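Local atomic coordinates of pseudouridine synthase (Pyrococcus abyssi, PDB entry 2AUS), a protein that probably isomerises selected uridines of RNA to pseudouridine, as an archaeal Cbf5 enzyme of the TruB family. Residues V128-F132 / H186-L191; R153-E159 / F170-A176. All blocks are in the same frame, centred on the assembly; numbering follows the deposited sequence.

Contact 1: residues V128-F132 / H186-L191; sequences VMKEF and HIGLAL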
ATOM      1  N   VAL A 128       5.705   9.589 -36.959  1.00 68.35           N
ATOM      2  CA  VAL A 128       4.594   8.666 -36.763  1.00 68.52           C
ATOM      3  C   VAL A 128       3.612   9.138 -35.698  1.00 69.13           C
ATOM      4  O   VAL A 128       2.400   8.964 -35.839  1.00 69.23           O
ATOM      5  CB  VAL A 128       5.099   7.269 -36.372  1.00 68.10           C
ATOM      6  CG1 VAL A 128       3.929   6.367 -36.024  1.00 67.54           C
ATOM      7  CG2 VAL A 128       5.895   6.681 -37.522  1.00 69.24           C
ATOM      8  N   MET A 129       4.129   9.727 -34.627  1.00 68.82           N
ATOM      9  CA  MET A 129       3.262  10.207 -33.563  1.00 69.29           C
ATOM     10  C   MET A 129       2.610  11.515 -33.962  1.00 69.86           C
ATOM     11  O   MET A 129       1.765  12.050 -33.244  1.00 70.65           O
ATOM     12  CB  MET A 129       4.051  10.375 -32.267  1.00 67.90           C
ATOM     13  CG  MET A 129       4.395   9.053 -31.611  1.00 66.57           C
ATOM     14  SD  MET A 129       5.274   9.263 -30.069  1.00 67.14           S
ATOM     15  CE  MET A 129       3.950   9.880 -29.003  1.00 65.41           C
ATOM     16  N   LYS A 130       3.006  12.029 -35.119  1.00 69.99           N
ATOM     17  CA  LYS A 130       2.439  13.268 -35.622  1.00 70.94           C
ATOM     18  C   LYS A 130       1.214  12.898 -36.454  1.00 70.27           C
ATOM     19  O   LYS A 130       0.255  13.659 -36.542  1.00 70.41           O
ATOM     20  CB  LYS A 130       3.464  14.008 -36.487  1.00 72.27           C
ATOM     21  CG  LYS A 130       3.048  15.415 -36.888  1.00 73.66           C
ATOM     22  CD  LYS A 130       2.904  16.314 -35.666  1.00 75.52           C
ATOM     23  CE  LYS A 130       2.488  17.730 -36.050  1.00 75.90           C
ATOM     24  NZ  LYS A 130       2.300  18.598 -34.850  1.00 74.64           N
ATOM     25  N   GLU A 131       1.248  11.706 -37.040  1.00 69.50           N
ATOM     26  CA  GLU A 131       0.154  11.227 -37.872  1.00 69.88           C
ATOM     27  C   GLU A 131      -0.997  10.639 -37.057  1.00 68.78           C
ATOM     28  O   GLU A 131      -2.075  10.392 -37.597  1.00 69.19           O
ATOM     29  CB  GLU A 131       0.661  10.167 -38.854  1.00 72.36           C
ATOM     30  CG  GLU A 131       0.908   8.806 -38.215  1.00 75.86           C
ATOM     31  CD  GLU A 131       1.461   7.779 -39.186  1.00 77.45           C
ATOM     32  OE1 GLU A 131       2.549   8.020 -39.756  1.00 77.83           O
ATOM     33  OE2 GLU A 131       0.804   6.732 -39.376  1.00 79.01           O
ATOM     34  N   PHE A 132      -0.773  10.393 -35.768  1.00 66.91           N
ATOM     35  CA  PHE A 132      -1.833   9.840 -34.931  1.00 63.51           C
ATOM     36  C   PHE A 132      -2.764  10.910 -34.392  1.00 62.84           C
ATOM     37  O   PHE A 132      -3.759  10.604 -33.735  1.00 62.39           O
ATOM     38  CB  PHE A 132      -1.262   9.015 -33.778  1.00 59.87           C
ATOM     39  CG  PHE A 132      -1.091   7.568 -34.115  1.00 57.89           C
ATOM     40  CD1 PHE A 132       0.039   7.127 -34.796  1.00 56.86           C
ATOM     41  CD2 PHE A 132      -2.089   6.653 -33.807  1.00 56.39           C
ATOM     42  CE1 PHE A 132       0.170   5.792 -35.167  1.00 57.67           C
ATOM     43  CE2 PHE A 132      -1.969   5.318 -34.174  1.00 57.41           C
ATOM     44  CZ  PHE A 132      -0.836   4.884 -34.857  1.00 58.34           C
ATOM     45  N   HIS A 186      -1.308   1.058 -30.776  1.00 51.59           N
ATOM     46  CA  HIS A 186      -1.379   1.329 -32.208  1.00 53.35           C
ATOM     47  C   HIS A 186      -0.152   2.071 -32.716  1.00 52.56           C
ATOM     48  O   HIS A 186       0.255   1.890 -33.862  1.00 51.68           O
ATOM     49  CB  HIS A 186      -2.647   2.121 -32.540  1.00 56.13           C
ATOM     50  CG  HIS A 186      -3.904   1.317 -32.406  1.00 60.72           C
ATOM     51  ND1 HIS A 186      -5.108   1.718 -32.944  1.00 61.72           N
ATOM     52  CD2 HIS A 186      -4.137   0.124 -31.808  1.00 62.16           C
ATOM     53  CE1 HIS A 186      -6.028   0.805 -32.684  1.00 63.43           C
ATOM     54  NE2 HIS A 186      -5.465  -0.173 -31.997  1.00 63.60           N
ATOM     55  N   ILE A 187       0.427   2.915 -31.865  1.00 50.96           N
ATOM     56  CA  ILE A 187       1.619   3.662 -32.236  1.00 51.46           C
ATOM     57  C   ILE A 187       2.769   2.671 -32.339  1.00 51.63           C
ATOM     58  O   ILE A 187       3.647   2.806 -33.193  1.00 52.38           O
ATOM     59  CB  ILE A 187       1.959   4.750 -31.179  1.00 52.36           C
ATOM     60  CG1 ILE A 187       0.963   5.912 -31.292  1.00 52.26           C
ATOM     61  CG2 ILE A 187       3.391   5.229 -31.358  1.00 49.26           C
ATOM     62  CD1 ILE A 187       1.101   6.962 -30.193  1.00 54.10           C
ATOM     63  N   GLY A 188       2.754   1.668 -31.468  1.00 52.52           N
ATOM     64  CA  GLY A 188       3.793   0.656 -31.489  1.00 54.40           C
ATOM     65  C   GLY A 188       3.692  -0.183 -32.750  1.00 55.38           C
ATOM     66  O   GLY A 188       4.708  -0.599 -33.309  1.00 56.04           O
ATOM     67  N   LEU A 189       2.462  -0.432 -33.198  1.00 55.96           N
ATOM     68  CA  LEU A 189       2.230  -1.219 -34.409  1.00 55.92           C
ATOM     69  C   LEU A 189       2.701  -0.441 -35.623  1.00 54.99           C
ATOM     70  O   LEU A 189       3.294  -1.004 -36.537  1.00 56.08           O
ATOM     71  CB  LEU A 189       0.743  -1.558 -34.564  1.00 55.05           C
ATOM     72  CG  LEU A 189       0.179  -2.658 -33.657  1.00 55.68           C
ATOM     73  CD1 LEU A 189      -1.316  -2.802 -33.903  1.00 54.33           C
ATOM     74  CD2 LEU A 189       0.898  -3.975 -33.928  1.00 54.34           C
ATOM     75  N   ALA A 190       2.440   0.862 -35.617  1.00 56.08           N
ATOM     76  CA  ALA A 190       2.837   1.733 -36.714  1.00 57.20           C
ATOM     77  C   ALA A 190       4.358   1.825 -36.821  1.00 58.00           C
ATOM     78  O   ALA A 190       4.903   1.925 -37.919  1.00 57.76           O
ATOM     79  CB  ALA A 190       2.240   3.120 -36.518  1.00 56.44           C
ATOM     80  N   LEU A 191       5.038   1.795 -35.676  1.00 59.28           N
ATOM     81  CA  LEU A 191       6.498   1.868 -35.650  1.00 59.52           C
ATOM     82  C   LEU A 191       7.105   0.527 -36.031  1.00 58.79           C
ATOM     83  O   LEU A 191       8.301   0.433 -36.307  1.00 60.14           O
ATOM     84  CB  LEU A 191       6.987   2.278 -34.259  1.00 59.35           C
ATOM     85  CG  LEU A 191       6.692   3.720 -33.862  1.00 59.49           C
ATOM     86  CD1 LEU A 191       7.151   3.957 -32.437  1.00 60.92           C
ATOM     87  CD2 LEU A 191       7.400   4.671 -34.815  1.00 60.29           C
TER
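His186 O, a helix carbonyl oxygen, accepts the amide of Ala190 N at 3.0 Å, and from across the contact Phe132 CZ is 3.3 Å from the same oxygen, which lies oblique to the ring, neither over its face nor at its edge. This is apolar packing between the C-terminal part of helix 122-131, together with Phe132, and helix 180-191, in the part of the fold built on the antiparallel sheet that contains strands 108-116, 152-164 and 167-174. Phe132 makes the largest contribution from its segment. Ile187 CG1 sits over the ring centroid at 3.7 Å, only 8° off the normal, which identifies a CH-pi contact on one face. Ala190 CB instead meets the ring at its edge, close to its plane, 3.6 Å from Phe132 CE1. His186 CB lies beyond the CE2 corner, 3.7 Å from Phe132 CE2, on the Ile187 side of the ring. Ile187 divides its branches between two partners: with CG1 anti to the carbonyl carbon (chi1 -74°) it covers Phe132, whereas CG2 is directed to Met129 CG at 4.0 Å, the two side chains running at about a right angle. Val128 divides its methyls likewise. Its chi1 of 174° places CG1 anti to the backbone N, facing Ala190, and sends CG2 to Leu191. Ala190 CB is therefore shared between an aromatic edge and a valine methyl, and its small size is consistent with the close approach of both. Below this layer Ile187 and Met129 both rest on Met114 of strand 108-116, so the buried sides of the helices meet the sheet together. At the far end of the contact Val128 CG2 lies 3.7 Å from Leu191 CD2, and CB of the same valine also faces that methyl.

Contact 2: residues R153-E159 / F170-A176; sequences RKVYYIE and FRVGVEA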
ATOM      1  N   ARG A 153     -12.367   7.562 -32.192  1.00 54.80           N
ATOM      2  CA  ARG A 153     -12.201   8.688 -31.278  1.00 53.17           C
ATOM      3  C   ARG A 153     -11.194   9.679 -31.821  1.00 52.06           C
ATOM      4  O   ARG A 153     -10.382   9.340 -32.676  1.00 53.10           O
ATOM      5  CB  ARG A 153     -11.760   8.190 -29.896  1.00 54.27           C
ATOM      6  CG  ARG A 153     -12.902   7.672 -29.034  1.00 55.49           C
ATOM      7  CD  ARG A 153     -13.800   8.826 -28.601  1.00 61.06           C
ATOM      8  NE  ARG A 153     -14.936   8.375 -27.801  1.00 65.44           N
ATOM      9  CZ  ARG A 153     -16.011   7.769 -28.300  1.00 67.21           C
ATOM     10  NH1 ARG A 153     -16.103   7.548 -29.605  1.00 66.11           N
ATOM     11  NH2 ARG A 153     -16.983   7.367 -27.488  1.00 65.69           N
ATOM     12  N   LYS A 154     -11.234  10.903 -31.315  1.00 50.12           N
ATOM     13  CA  LYS A 154     -10.327  11.925 -31.802  1.00 49.53           C
ATOM     14  C   LYS A 154      -9.207  12.327 -30.845  1.00 48.41           C
ATOM     15  O   LYS A 154      -9.428  12.562 -29.656  1.00 46.12           O
ATOM     16  CB  LYS A 154     -11.127  13.166 -32.204  1.00 49.98           C
ATOM     17  CG  LYS A 154     -10.290  14.272 -32.813  1.00 55.48           C
ATOM     18  CD  LYS A 154     -11.170  15.336 -33.458  1.00 57.95           C
ATOM     19  CE  LYS A 154     -10.328  16.447 -34.079  1.00 58.65           C
ATOM     20  NZ  LYS A 154      -9.363  15.908 -35.083  1.00 60.73           N
ATOM     21  N   VAL A 155      -7.998  12.386 -31.395  1.00 46.74           N
ATOM     22  CA  VAL A 155      -6.814  12.795 -30.662  1.00 46.12           C
ATOM     23  C   VAL A 155      -6.560  14.232 -31.110  1.00 44.83           C
ATOM     24  O   VAL A 155      -6.216  14.478 -32.261  1.00 46.19           O
ATOM     25  CB  VAL A 155      -5.608  11.913 -31.027  1.00 45.37           C
ATOM     26  CG1 VAL A 155      -4.349  12.425 -30.336  1.00 46.26           C
ATOM     27  CG2 VAL A 155      -5.882  10.475 -30.621  1.00 44.65           C
ATOM     28  N   TYR A 156      -6.749  15.178 -30.206  1.00 46.14           N
ATOM     29  CA  TYR A 156      -6.573  16.584 -30.532  1.00 48.05           C
ATOM     30  C   TYR A 156      -5.124  17.000 -30.720  1.00 50.10           C
ATOM     31  O   TYR A 156      -4.829  17.884 -31.524  1.00 50.18           O
ATOM     32  CB  TYR A 156      -7.220  17.438 -29.449  1.00 48.43           C
ATOM     33  CG  TYR A 156      -8.694  17.146 -29.284  1.00 52.15           C
ATOM     34  CD1 TYR A 156      -9.595  17.406 -30.319  1.00 53.07           C
ATOM     35  CD2 TYR A 156      -9.188  16.594 -28.102  1.00 52.71           C
ATOM     36  CE1 TYR A 156     -10.950  17.120 -30.179  1.00 54.71           C
ATOM     37  CE2 TYR A 156     -10.542  16.308 -27.950  1.00 53.55           C
ATOM     38  CZ  TYR A 156     -11.415  16.571 -28.994  1.00 54.57           C
ATOM     39  OH  TYR A 156     -12.754  16.279 -28.859  1.00 56.47           O
ATOM     40  N   TYR A 157      -4.223  16.367 -29.976  1.00 50.20           N
ATOM     41  CA  TYR A 157      -2.811  16.691 -30.076  1.00 50.88           C
ATOM     42  C   TYR A 157      -1.924  15.704 -29.340  1.00 50.83           C
ATOM     43  O   TYR A 157      -2.317  15.116 -28.335  1.00 49.36           O
ATOM     44  CB  TYR A 157      -2.549  18.112 -29.550  1.00 49.99           C
ATOM     45  CG  TYR A 157      -2.958  18.347 -28.106  1.00 51.58           C
ATOM     46  CD1 TYR A 157      -2.160  17.915 -27.043  1.00 52.52           C
ATOM     47  CD2 TYR A 157      -4.146  19.004 -27.804  1.00 51.53           C
ATOM     48  CE1 TYR A 157      -2.539  18.139 -25.714  1.00 52.48           C
ATOM     49  CE2 TYR A 157      -4.536  19.231 -26.487  1.00 53.09           C
ATOM     50  CZ  TYR A 157      -3.730  18.799 -25.446  1.00 54.28           C
ATOM     51  OH  TYR A 157      -4.127  19.046 -24.144  1.00 52.88           O
ATOM     52  N   ILE A 158      -0.727  15.518 -29.880  1.00 51.36           N
ATOM     53  CA  ILE A 158       0.271  14.644 -29.297  1.00 53.29           C
ATOM     54  C   ILE A 158       1.549  15.458 -29.288  1.00 54.91           C
ATOM     55  O   ILE A 158       2.131  15.724 -30.337  1.00 55.49           O
ATOM     56  CB  ILE A 158       0.499  13.375 -30.136  1.00 53.07           C
ATOM     57  CG1 ILE A 158      -0.725  12.466 -30.046  1.00 53.20           C
ATOM     58  CG2 ILE A 158       1.737  12.645 -29.643  1.00 52.69           C
ATOM     59  CD1 ILE A 158      -0.588  11.180 -30.838  1.00 54.46           C
ATOM     60  N   GLU A 159       1.965  15.874 -28.099  1.00 55.63           N
ATOM     61  CA  GLU A 159       3.169  16.666 -27.933  1.00 55.65           C
ATOM     62  C   GLU A 159       4.259  15.830 -27.265  1.00 54.87           C
ATOM     63  O   GLU A 159       4.158  15.478 -26.091  1.00 53.57           O
ATOM     64  CB  GLU A 159       2.850  17.894 -27.083  1.00 59.14           C
ATOM     65  CG  GLU A 159       4.064  18.562 -26.464  1.00 65.35           C
ATOM     66  CD  GLU A 159       3.679  19.582 -25.407  1.00 68.90           C
ATOM     67  OE1 GLU A 159       2.893  19.232 -24.497  1.00 70.23           O
ATOM     68  OE2 GLU A 159       4.173  20.729 -25.479  1.00 71.86           O
ATOM     69  N   PHE A 170       5.273  11.713 -23.648  1.00 42.61           N
ATOM     70  CA  PHE A 170       4.475  12.645 -24.430  1.00 42.28           C
ATOM     71  C   PHE A 170       3.179  13.064 -23.765  1.00 41.93           C
ATOM     72  O   PHE A 170       2.667  12.381 -22.880  1.00 40.52           O
ATOM     73  CB  PHE A 170       4.185  12.056 -25.811  1.00 42.41           C
ATOM     74  CG  PHE A 170       3.247  10.880 -25.798  1.00 42.58           C
ATOM     75  CD1 PHE A 170       1.896  11.047 -26.087  1.00 43.74           C
ATOM     76  CD2 PHE A 170       3.723   9.597 -25.539  1.00 43.39           C
ATOM     77  CE1 PHE A 170       1.029   9.952 -26.124  1.00 43.55           C
ATOM     78  CE2 PHE A 170       2.866   8.499 -25.572  1.00 44.46           C
ATOM     79  CZ  PHE A 170       1.515   8.678 -25.868  1.00 44.88           C
ATOM     80  N   ARG A 171       2.670  14.211 -24.195  1.00 43.30           N
ATOM     81  CA  ARG A 171       1.425  14.757 -23.680  1.00 45.74           C
ATOM     82  C   ARG A 171       0.410  14.597 -24.798  1.00 44.93           C
ATOM     83  O   ARG A 171       0.726  14.827 -25.962  1.00 45.51           O
ATOM     84  CB  ARG A 171       1.607  16.232 -23.325  1.00 49.41           C
ATOM     85  CG  ARG A 171       0.310  16.987 -23.089  1.00 54.26           C
ATOM     86  CD  ARG A 171       0.598  18.415 -22.648  1.00 56.00           C
ATOM     87  NE  ARG A 171       0.978  18.460 -21.241  1.00 61.08           N
ATOM     88  CZ  ARG A 171       2.034  19.108 -20.762  1.00 62.88           C
ATOM     89  NH1 ARG A 171       2.839  19.775 -21.581  1.00 64.46           N
ATOM     90  NH2 ARG A 171       2.283  19.094 -19.456  1.00 62.90           N
ATOM     91  N   VAL A 172      -0.801  14.182 -24.449  1.00 43.99           N
ATOM     92  CA  VAL A 172      -1.826  13.972 -25.453  1.00 42.68           C
ATOM     93  C   VAL A 172      -3.195  14.463 -25.012  1.00 42.81           C
ATOM     94  O   VAL A 172      -3.626  14.208 -23.886  1.00 43.44           O
ATOM     95  CB  VAL A 172      -1.924  12.463 -25.820  1.00 43.19           C
ATOM     96  CG1 VAL A 172      -2.189  11.640 -24.572  1.00 42.00           C
ATOM     97  CG2 VAL A 172      -3.022  12.242 -26.837  1.00 42.42           C
ATOM     98  N   GLY A 173      -3.862  15.184 -25.908  1.00 42.42           N
ATOM     99  CA  GLY A 173      -5.197  15.683 -25.639  1.00 41.94           C
ATOM    100  C   GLY A 173      -6.103  14.756 -26.424  1.00 43.35           C
ATOM    101  O   GLY A 173      -5.815  14.458 -27.586  1.00 42.82           O
ATOM    102  N   VAL A 174      -7.185  14.290 -25.806  1.00 42.16           N
ATOM    103  CA  VAL A 174      -8.088  13.367 -26.471  1.00 42.21           C
ATOM    104  C   VAL A 174      -9.563  13.600 -26.169  1.00 44.00           C
ATOM    105  O   VAL A 174      -9.925  14.228 -25.173  1.00 44.38           O
ATOM    106  CB  VAL A 174      -7.771  11.912 -26.075  1.00 42.41           C
ATOM    107  CG1 VAL A 174      -6.328  11.575 -26.414  1.00 40.36           C
ATOM    108  CG2 VAL A 174      -8.035  11.712 -24.574  1.00 41.43           C
ATOM    109  N   GLU A 175     -10.409  13.067 -27.041  1.00 45.02           N
ATOM    110  CA  GLU A 175     -11.849  13.169 -26.883  1.00 46.61           C
ATOM    111  C   GLU A 175     -12.224  12.216 -25.744  1.00 46.08           C
ATOM    112  O   GLU A 175     -11.492  11.269 -25.461  1.00 46.06           O
ATOM    113  CB  GLU A 175     -12.542  12.740 -28.184  1.00 48.50           C
ATOM    114  CG  GLU A 175     -14.048  12.929 -28.189  1.00 53.97           C
ATOM    115  CD  GLU A 175     -14.696  12.525 -29.507  1.00 57.73           C
ATOM    116  OE1 GLU A 175     -15.901  12.817 -29.692  1.00 58.75           O
ATOM    117  OE2 GLU A 175     -14.006  11.915 -30.354  1.00 57.67           O
ATOM    118  N   ALA A 176     -13.353  12.460 -25.088  1.00 45.71           N
ATOM    119  CA  ALA A 176     -13.784  11.590 -24.001  1.00 46.81           C
ATOM    120  C   ALA A 176     -13.900  10.146 -24.485  1.00 46.49           C
ATOM    121  O   ALA A 176     -14.326   9.896 -25.608  1.00 46.81           O
ATOM    122  CB  ALA A 176     -15.119  12.063 -23.459  1.00 48.09           C
TER
HETATM  123  O   HOH W   1     -17.192   8.526 -24.401  1.00 64.11           O
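This beta hairpin of strands 152-164 and 167-174 slips register at a classic beta bulge, Tyr156 and Tyr157 both facing Gly173. Gly173 O takes weak bonds from both Tyr156 N and Tyr157 N, while Gly173 N returns a bond of 2.9 Å to Tyr157 O. The Tyr157 ring lies flat over the glycine in a CH-pi contact, its centroid 3.6 Å from Gly173 CA, 18° off the ring normal; a beta carbon modelled on Gly173 would clash with Tyr157 CE2. With chi1 at 59°, CG stands between the backbone N and carbonyl carbon, folding the ring across the partner strand; its hydroxyl bonds to Glu109. An alanine in place of Tyr157 is likely to uncover Gly173 and leave Glu109 without its hydroxyl partner. Beyond the bulge, Arg171 NH1 forms a salt bridge with Glu159 OE1 at 3.0 Å, on the syn side and 28° out of the carboxylate plane. Where strand 167-174 gives way to loop, Glu175 OE2 accepts Lys154 N through its anti lone pair, and Arg153 NE donates to Ala176 O at 2.7 Å. Charged side chains thus add polar links on either side of the bulge, where both bonds to Gly173 O are weak.

How the contacts relate
Contacts 1 and 2 have their centres 13 Å apart and meet directly, the helices of contact 1 packing on one face of the hairpin of contact 2. Met129 CE lies 3.4 Å from Phe170 CG, and Phe132 CB is 3.7 Å from Ile158 CD1, so residues of both strands support segment 128-132. Helix 180-191 follows strand 167-174 in the chain and covers the same face, where Leu183 touches Val155 and Val172, and Ile184 touches Phe170. Between strand and helix, the side chain of Ala176 is about 4 Å from a bound phosphate ion, probably from the crystallisation liquor; whether it marks a pocket remains open.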